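Local coordinates for glucanase (Clostridium thermocellum, PDB 5GXX), which probably hydrolyses the beta-1,4-glucosidic bonds of cellulose as a cellulosomal family 9 endoglucanase carrying a cellulose-binding module, at residues E126-E129 / K130-R134; L371-R374 / D375-E378; C541-G544 / Q545-A549. The protein carries 1 engineered substitution. One frame throughout, in Å; residues are numbered along the deposited sequence.

Contact 1. Residues E126-E129 / K130-R134; sequences EVIE and KEMTR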
loop_
_atom_site.group_PDB
_atom_site.type_symbol
_atom_site.label_atom_id
_atom_site.label_comp_id
_atom_site.label_asym_id
_atom_site.label_seq_id
_atom_site.Cartn_x
_atom_site.Cartn_y
_atom_site.Cartn_z
ATOM N N GLU A 126 -1.492 -24.250 15.649
ATOM C CA GLU A 126 -0.656 -23.730 16.726
ATOM C C GLU A 126 -0.416 -22.221 16.660
ATOM O O GLU A 126 0.033 -21.626 17.650
ATOM C CB GLU A 126 0.689 -24.449 16.740
ATOM C CG GLU A 126 0.660 -25.943 17.076
ATOM C CD GLU A 126 0.245 -26.838 15.916
ATOM O OE1 GLU A 126 0.099 -26.367 14.759
ATOM O OE2 GLU A 126 0.038 -28.051 16.195
ATOM N N VAL A 127 -0.691 -21.613 15.512
ATOM C CA VAL A 127 -0.450 -20.173 15.359
ATOM C C VAL A 127 -1.732 -19.360 15.168
ATOM O O VAL A 127 -1.659 -18.141 15.006
ATOM C CB VAL A 127 0.578 -19.871 14.232
ATOM C CG1 VAL A 127 1.943 -20.482 14.597
ATOM C CG2 VAL A 127 0.079 -20.380 12.892
ATOM N N ILE A 128 -2.905 -19.988 15.231
ATOM C CA ILE A 128 -4.166 -19.277 14.931
ATOM C C ILE A 128 -4.478 -18.111 15.881
ATOM O O ILE A 128 -5.146 -17.149 15.485
ATOM C CB ILE A 128 -5.387 -20.239 14.806
ATOM C CG1 ILE A 128 -6.554 -19.542 14.088
ATOM C CG2 ILE A 128 -5.814 -20.748 16.170
ATOM C CD1 ILE A 128 -7.670 -20.492 13.671
ATOM N N GLU A 129 -4.003 -18.176 17.123
ATOM C CA GLU A 129 -4.258 -17.098 18.078
ATOM C C GLU A 129 -3.521 -15.803 17.740
ATOM O O GLU A 129 -3.902 -14.745 18.239
ATOM C CB GLU A 129 -3.955 -17.553 19.508
ATOM C CG GLU A 129 -4.885 -18.673 19.960
ATOM C CD GLU A 129 -4.557 -19.213 21.340
ATOM O OE1 GLU A 129 -3.385 -19.129 21.771
ATOM O OE2 GLU A 129 -5.471 -19.764 21.981
ATOM N N LYS A 130 -2.497 -15.876 16.892
ATOM C CA LYS A 130 -1.850 -14.678 16.370
ATOM C C LYS A 130 -2.707 -13.996 15.311
ATOM O O LYS A 130 -2.584 -12.786 15.110
ATOM C CB LYS A 130 -0.462 -14.994 15.798
ATOM C CG LYS A 130 0.571 -15.496 16.817
ATOM C CD LYS A 130 0.911 -14.486 17.917
ATOM C CE LYS A 130 1.627 -13.253 17.409
ATOM N NZ LYS A 130 2.383 -12.587 18.524
ATOM N N GLU A 131 -3.578 -14.761 14.652
ATOM C CA GLU A 131 -4.470 -14.253 13.611
ATOM C C GLU A 131 -5.804 -13.713 14.145
ATOM O O GLU A 131 -6.285 -12.670 13.685
ATOM C CB GLU A 131 -4.725 -15.345 12.559
ATOM C CG GLU A 131 -5.792 -14.993 11.513
ATOM C CD GLU A 131 -5.387 -13.849 10.597
ATOM O OE1 GLU A 131 -4.187 -13.516 10.523
ATOM O OE2 GLU A 131 -6.269 -13.287 9.918
ATOM N N MET A 132 -6.416 -14.411 15.097
ATOM C CA MET A 132 -7.750 -14.068 15.583
ATOM C C MET A 132 -7.984 -14.526 17.020
ATOM O O MET A 132 -7.251 -15.363 17.549
ATOM C CB MET A 132 -8.817 -14.664 14.664
ATOM C CG MET A 132 -9.000 -16.179 14.831
ATOM S SD MET A 132 -10.010 -16.960 13.559
ATOM C CE MET A 132 -8.931 -16.962 12.136
ATOM N N THR A 133 -9.034 -13.973 17.620
ATOM C CA THR A 133 -9.481 -14.301 18.972
ATOM C C THR A 133 -10.793 -15.079 18.891
ATOM O O THR A 133 -11.761 -14.652 18.258
ATOM C CB THR A 133 -9.632 -13.024 19.840
ATOM O OG1 THR A 133 -8.371 -12.349 19.870
ATOM C CG2 THR A 133 -10.007 -13.369 21.273
ATOM N N ARG A 134 -10.809 -16.242 19.528
ATOM C CA ARG A 134 -11.875 -17.202 19.303
ATOM C C ARG A 134 -12.994 -17.098 20.337
ATOM O O ARG A 134 -12.753 -17.245 21.542
ATOM C CB ARG A 134 -11.294 -18.618 19.329
ATOM C CG ARG A 134 -10.390 -18.887 18.152
ATOM C CD ARG A 134 -9.324 -19.935 18.457
ATOM N NE ARG A 134 -9.795 -21.251 18.892
ATOM C CZ ARG A 134 -10.298 -22.181 18.082
ATOM N NH1 ARG A 134 -10.459 -21.929 16.790
ATOM N NH2 ARG A 134 -10.651 -23.367 18.574
HETATM O O HOH W 1 -5.896 -14.023 20.056
#
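Ile-128 and Met-132 carry the side-chain part of this local contact, at a single short helical turn that opens into an extended segment. The Met-132 methyl CE lies 4.0 Å from Ile-128 CG1, with Ile-128 CD1 at almost the same separation, and the two chains meet at a slant. Two torsions make the meeting possible: Met-132 CG is wedged between its own backbone N and carbonyl carbon (chi1 75°), and the later bend at the sulfur (chi3 74°) brings CE back onto the Ile-128 side chain. Underneath, Ile-128 O takes two bonds. Met-132 N meets the oxygen almost head-on to the carbonyl at 3.0 Å (C=O...N 165°), whereas Glu-131 N, also at 3.0 Å, comes from above its plane. One residue earlier, in the same turn, Lys-130 N donates to Val-127 O at 3.1 Å. After Met-132 the backbone extends, and a water links the turn to the extended part, donating to Glu-129 O (2.8 Å) and hydrogen-bonded to Thr-133 OG1 (3.0 Å). Arg-134 then reaches back alongside Ile-128, its CD 4.3 Å from Ile-128 CG2, while the Ile-128 CD1 methyl lies obliquely to the guanidinium.

The polar ends are held from outside the turn. Arg-134 forms a salt bridge with Asp-42 and a hydrogen bond to His-54 O, Glu-129 OE2 accepts from Asn-41 N, and Glu-126 pairs with Arg-35. Lys-130 NZ, by contrast, bonds Thr-538 OG1, and its side chain touches Asn-539. Along the chain this weakly bonded turn of the family 9 domain falls between helix 115-120 and strand 136-139, an outer strand of a small antiparallel sheet; through Lys-130 it also meets the loop that follows strand 527-534.

Contact 2. Residues L371-R374 / D375-E378; sequences LDKR and DIPE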
loop_
_atom_site.group_PDB
_atom_site.type_symbol
_atom_site.label_atom_id
_atom_site.label_comp_id
_atom_site.label_asym_id
_atom_site.label_seq_id
_atom_site.Cartn_x
_atom_site.Cartn_y
_atom_site.Cartn_z
ATOM N N LEU A 371 1.677 -18.703 4.611
ATOM C CA LEU A 371 1.220 -17.409 4.100
ATOM C C LEU A 371 -0.226 -17.342 3.647
ATOM O O LEU A 371 -0.571 -16.597 2.725
ATOM C CB LEU A 371 2.196 -16.807 3.082
ATOM C CG LEU A 371 2.744 -17.699 1.959
ATOM C CD1 LEU A 371 1.773 -18.726 1.436
ATOM C CD2 LEU A 371 3.298 -16.849 0.819
ATOM N N ASP A 372 -1.071 -18.096 4.348
ATOM C CA ASP A 372 -2.521 -18.025 4.148
ATOM C C ASP A 372 -2.876 -18.291 2.674
ATOM O O ASP A 372 -3.621 -17.545 2.038
ATOM C CB ASP A 372 -3.053 -16.681 4.685
ATOM C CG ASP A 372 -4.567 -16.622 4.729
ATOM O OD1 ASP A 372 -5.224 -17.681 4.715
ATOM O OD2 ASP A 372 -5.121 -15.496 4.783
ATOM N N LYS A 373 -2.294 -19.354 2.123
ATOM C CA LYS A 373 -2.618 -19.812 0.767
ATOM C C LYS A 373 -2.766 -21.326 0.761
ATOM O O LYS A 373 -2.083 -22.040 1.485
ATOM C CB LYS A 373 -1.522 -19.464 -0.250
ATOM C CG LYS A 373 -1.354 -17.978 -0.531
ATOM C CD LYS A 373 -0.333 -17.753 -1.632
ATOM C CE LYS A 373 -0.591 -16.415 -2.334
ATOM N NZ LYS A 373 0.494 -16.075 -3.305
ATOM N N ARG A 374 -3.620 -21.815 -0.126
ATOM C CA ARG A 374 -3.778 -23.257 -0.296
ATOM C C ARG A 374 -2.816 -23.846 -1.316
ATOM O O ARG A 374 -2.508 -25.040 -1.259
ATOM C CB ARG A 374 -5.208 -23.602 -0.701
ATOM C CG ARG A 374 -6.182 -23.501 0.452
ATOM C CD ARG A 374 -7.506 -24.087 0.007
ATOM N NE ARG A 374 -8.250 -23.053 -0.689
ATOM C CZ ARG A 374 -8.904 -22.084 -0.062
ATOM N NH1 ARG A 374 -8.897 -22.043 1.260
ATOM N NH2 ARG A 374 -9.550 -21.155 -0.749
ATOM N N ASP A 375 -2.386 -23.028 -2.271
ATOM C CA ASP A 375 -1.538 -23.507 -3.358
ATOM C C ASP A 375 -0.055 -23.550 -3.011
ATOM O O ASP A 375 0.752 -24.113 -3.757
ATOM C CB ASP A 375 -1.776 -22.692 -4.643
ATOM C CG ASP A 375 -1.501 -21.208 -4.472
ATOM O OD1 ASP A 375 -1.991 -20.598 -3.499
ATOM O OD2 ASP A 375 -0.812 -20.620 -5.337
ATOM N N ILE A 376 0.314 -22.927 -1.893
ATOM C CA ILE A 376 1.711 -22.896 -1.461
ATOM C C ILE A 376 1.748 -23.287 0.016
ATOM O O ILE A 376 1.047 -22.651 0.816
ATOM C CB ILE A 376 2.346 -21.504 -1.693
ATOM C CG1 ILE A 376 2.472 -21.223 -3.201
ATOM C CG2 ILE A 376 3.697 -21.437 -0.998
ATOM C CD1 ILE A 376 2.894 -19.792 -3.571
ATOM N N PRO A 377 2.490 -24.362 0.368
ATOM C CA PRO A 377 3.297 -25.220 -0.512
ATOM C C PRO A 377 2.445 -26.118 -1.412
ATOM O O PRO A 377 1.283 -26.408 -1.096
ATOM C CB PRO A 377 4.141 -26.048 0.467
ATOM C CG PRO A 377 3.275 -26.119 1.704
ATOM C CD PRO A 377 2.642 -24.750 1.783
ATOM N N GLU A 378 3.006 -26.503 -2.557
ATOM C CA GLU A 378 2.233 -27.275 -3.527
ATOM C C GLU A 378 2.031 -28.732 -3.121
ATOM O O GLU A 378 1.128 -29.399 -3.631
ATOM C CB GLU A 378 2.846 -27.179 -4.926
ATOM C CG GLU A 378 4.229 -27.778 -5.049
ATOM C CD GLU A 378 4.767 -27.763 -6.471
ATOM O OE1 GLU A 378 4.337 -26.914 -7.284
ATOM O OE2 GLU A 378 5.628 -28.622 -6.763
HETATM O O HOH W 2 -0.208 -18.105 -5.210
#
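This is a local surface contact in the long loop between helices 364-367 and 412-429 of the family 9 domain, where Leu-371 and Lys-373 meet Ile-376 and Asp-375 just ahead of a cis-proline turn. The backbone angles of Ile-376 and Pro-377, joined by a cis peptide bond, are close to those of a type VIb turn, which reverses the chain between Asp-375 and Glu-378. Leu-371 CD1 lies 4.1 Å from Ile-376 CG2 and 4.0 Å from Ile-376 O. Ile-376 CG2 stands opposite its own backbone N across the CA-CB bond, with CG1 swung beside that nitrogen (chi1 -68°), which leaves CG2 rather than the CG1 branch to meet Leu-371 CD1.

Lys-373 O and Ile-376 O, two acceptors, are 3.3 Å apart, and the hydroxyl of Thr-369 bonds Ile-376 O and, weakly, Lys-373 O. Pro-377 O accepts from His-367 NE2 and Arg-360 NH1, which ties the cis-proline turn to helix 364-367 and to the chain just before it. The backbone N of Asp-375 is buried with no partner in the model. Arg-374 forms a salt bridge with Glu-403 and a cation-pi contact with Trp-122.

On the outer side, Lys-373 and Asp-375 run across each other. The Asp-375 carboxylate oxygen OD1 rests against the aliphatic part of the lysine, 3.5 Å from Lys-373 CB and 3.8 Å from Lys-373 CD. Lys-373 NZ and Asp-375 OD2 are 5.1 Å apart, and a single water bridges the gap, accepting from Lys-373 NZ at 2.9 Å and donating to Asp-375 OD2 at 2.6 Å.

Contact 3. Residues C541-G544 / Q545-A549; sequences CPIG and QEQYA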
loop_
_atom_site.group_PDB
_atom_site.type_symbol
_atom_site.label_atom_id
_atom_site.label_comp_id
_atom_site.label_asym_id
_atom_site.label_seq_id
_atom_site.Cartn_x
_atom_site.Cartn_y
_atom_site.Cartn_z
ATOM N N CYS A 541 5.511 -15.039 12.303
ATOM C CA CYS A 541 4.744 -16.279 12.419
ATOM C C CYS A 541 4.061 -16.626 11.103
ATOM O O CYS A 541 3.757 -15.742 10.292
ATOM C CB CYS A 541 3.701 -16.157 13.531
ATOM S SG CYS A 541 2.663 -14.689 13.446
ATOM N N PRO A 542 3.844 -17.932 10.866
ATOM C CA PRO A 542 3.359 -18.343 9.559
ATOM C C PRO A 542 1.843 -18.170 9.378
ATOM O O PRO A 542 1.128 -19.145 9.140
ATOM C CB PRO A 542 3.782 -19.820 9.517
ATOM C CG PRO A 542 3.761 -20.254 10.963
ATOM C CD PRO A 542 4.444 -19.072 11.594
ATOM N N ILE A 543 1.355 -16.932 9.433
ATOM C CA ILE A 543 -0.089 -16.674 9.438
ATOM C C ILE A 543 -0.619 -15.877 8.254
ATOM O O ILE A 543 -1.832 -15.602 8.164
ATOM C CB ILE A 543 -0.587 -16.001 10.740
ATOM C CG1 ILE A 543 -0.127 -14.538 10.844
ATOM C CG2 ILE A 543 -0.209 -16.810 11.988
ATOM C CD1 ILE A 543 -0.793 -13.781 11.971
ATOM N N GLY A 544 0.303 -15.498 7.371
ATOM C CA GLY A 544 -0.041 -14.720 6.182
ATOM C C GLY A 544 1.173 -14.076 5.548
ATOM O O GLY A 544 2.314 -14.220 6.013
ATOM N N GLN A 545 0.897 -13.351 4.466
ATOM C CA GLN A 545 1.912 -12.765 3.614
ATOM C C GLN A 545 2.823 -11.773 4.336
ATOM O O GLN A 545 4.029 -11.775 4.102
ATOM C CB GLN A 545 1.209 -12.082 2.438
ATOM C CG GLN A 545 2.149 -11.503 1.401
ATOM C CD GLN A 545 2.924 -12.578 0.666
ATOM O OE1 GLN A 545 2.379 -13.625 0.315
ATOM N NE2 GLN A 545 4.200 -12.314 0.413
ATOM N N GLU A 546 2.272 -10.972 5.242
ATOM C CA GLU A 546 3.059 -9.948 5.925
ATOM C C GLU A 546 3.866 -10.537 7.076
ATOM O O GLU A 546 4.993 -10.139 7.328
ATOM C CB GLU A 546 2.160 -8.815 6.440
ATOM C CG GLU A 546 1.416 -8.070 5.330
ATOM C CD GLU A 546 2.312 -7.713 4.160
ATOM O OE1 GLU A 546 3.319 -7.002 4.384
ATOM O OE2 GLU A 546 2.012 -8.150 3.024
ATOM N N GLN A 547 3.299 -11.534 7.745
ATOM C CA GLN A 547 3.767 -11.928 9.071
ATOM C C GLN A 547 4.831 -13.018 9.064
ATOM O O GLN A 547 5.574 -13.133 10.041
ATOM C CB GLN A 547 2.568 -12.333 9.940
ATOM C CG GLN A 547 1.482 -11.250 10.060
ATOM C CD GLN A 547 0.292 -11.353 9.097
ATOM O OE1 GLN A 547 0.343 -11.887 7.968
ATOM N NE2 GLN A 547 -0.813 -10.767 9.553
ATOM N N TYR A 548 4.942 -13.791 7.983
ATOM C CA TYR A 548 5.830 -14.956 8.008
ATOM C C TYR A 548 7.317 -14.602 7.990
ATOM O O TYR A 548 8.152 -15.433 8.320
ATOM C CB TYR A 548 5.492 -15.945 6.894
ATOM C CG TYR A 548 6.038 -15.581 5.536
ATOM C CD1 TYR A 548 7.347 -15.894 5.181
ATOM C CD2 TYR A 548 5.236 -14.946 4.597
ATOM C CE1 TYR A 548 7.844 -15.581 3.936
ATOM C CE2 TYR A 548 5.728 -14.623 3.341
ATOM C CZ TYR A 548 7.030 -14.950 3.014
ATOM O OH TYR A 548 7.531 -14.644 1.770
ATOM N N ALA A 549 7.650 -13.367 7.625
ATOM C CA ALA A 549 9.040 -12.937 7.712
ATOM C C ALA A 549 9.076 -11.460 8.075
ATOM O O ALA A 549 8.164 -10.711 7.710
ATOM C CB ALA A 549 9.781 -13.196 6.398
#
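An inverse gamma turn centred on Pro-542 leads into a short helical turn, folding Cys-541 and Ile-543 against Gln-547 in the loop between strands 527-534 and 549-557. The gamma turn is closed by Ile-543 N donating to Cys-541 O at 2.8 Å. Cys-541 N donates to Gln-547 O at 3.0 Å, and this bond joins the start of the 541-548 segment to its helical end. Residues 545-548 have helical backbone angles but not the regular bonds: Gly-544 O receives two weak ones, from Gln-547 N and Tyr-548 N, each at 3.3 Å.

Two side chains meet beside the bend. Ile-543 CG1 lies between its backbone N and carbonyl carbon (chi1 71°), which aims it at Gln-547, and the two chains cross at about a right angle with Ile-543 CG1 3.6 Å from Gln-547 CB. A bend at chi2 folds the amide of Gln-547 back over the loop, setting its OE1 3.4 Å from Gly-544 CA. The glycine has an almost fully extended backbone, a shape that residues with a side chain rarely take. Tyr-548 presents its ring edge to the glycine carbonyl, with Tyr-548 CD2 3.3 Å from Gly-544 O and that oxygen in the ring plane.

Tyr-548 also meets Trp-370 edge to face, and Ile-543 O accepts from Trp-121 NE1; both tryptophans belong to the family 9 domain. From Ala-549 the chain enters strand 549-557. The whole is a connection that crosses between the two antiparallel sheets of a beta-sandwich, consistent with the cellulose-binding modules attached to family 9 catalytic domains.

The three contacts meet where the family 9 domain adjoins the beta-sandwich module. Contact 3 touches both others, and its centre is about 12 Å from each of theirs. Toward contact 1, Ile-543 CG2 packs 3.6 Å from Val-127 O, and Cys-541 SG lies 3.9 Å from Lys-130 CB. Toward contact 2, Leu-371 CD2 comes within 3.4 Å of Gln-545 OE1. Contacts 1 and 2 do not touch: their centres are about 18 Å apart and their nearest atoms about 6 Å. Trp-121, which Ile-128 and Glu-131 touch, donates through NE1 to Ile-543 O, and the backbone N of Trp-122 bonds Asp-372 OD1. None of the segments supplies a ligand to either calcium ion.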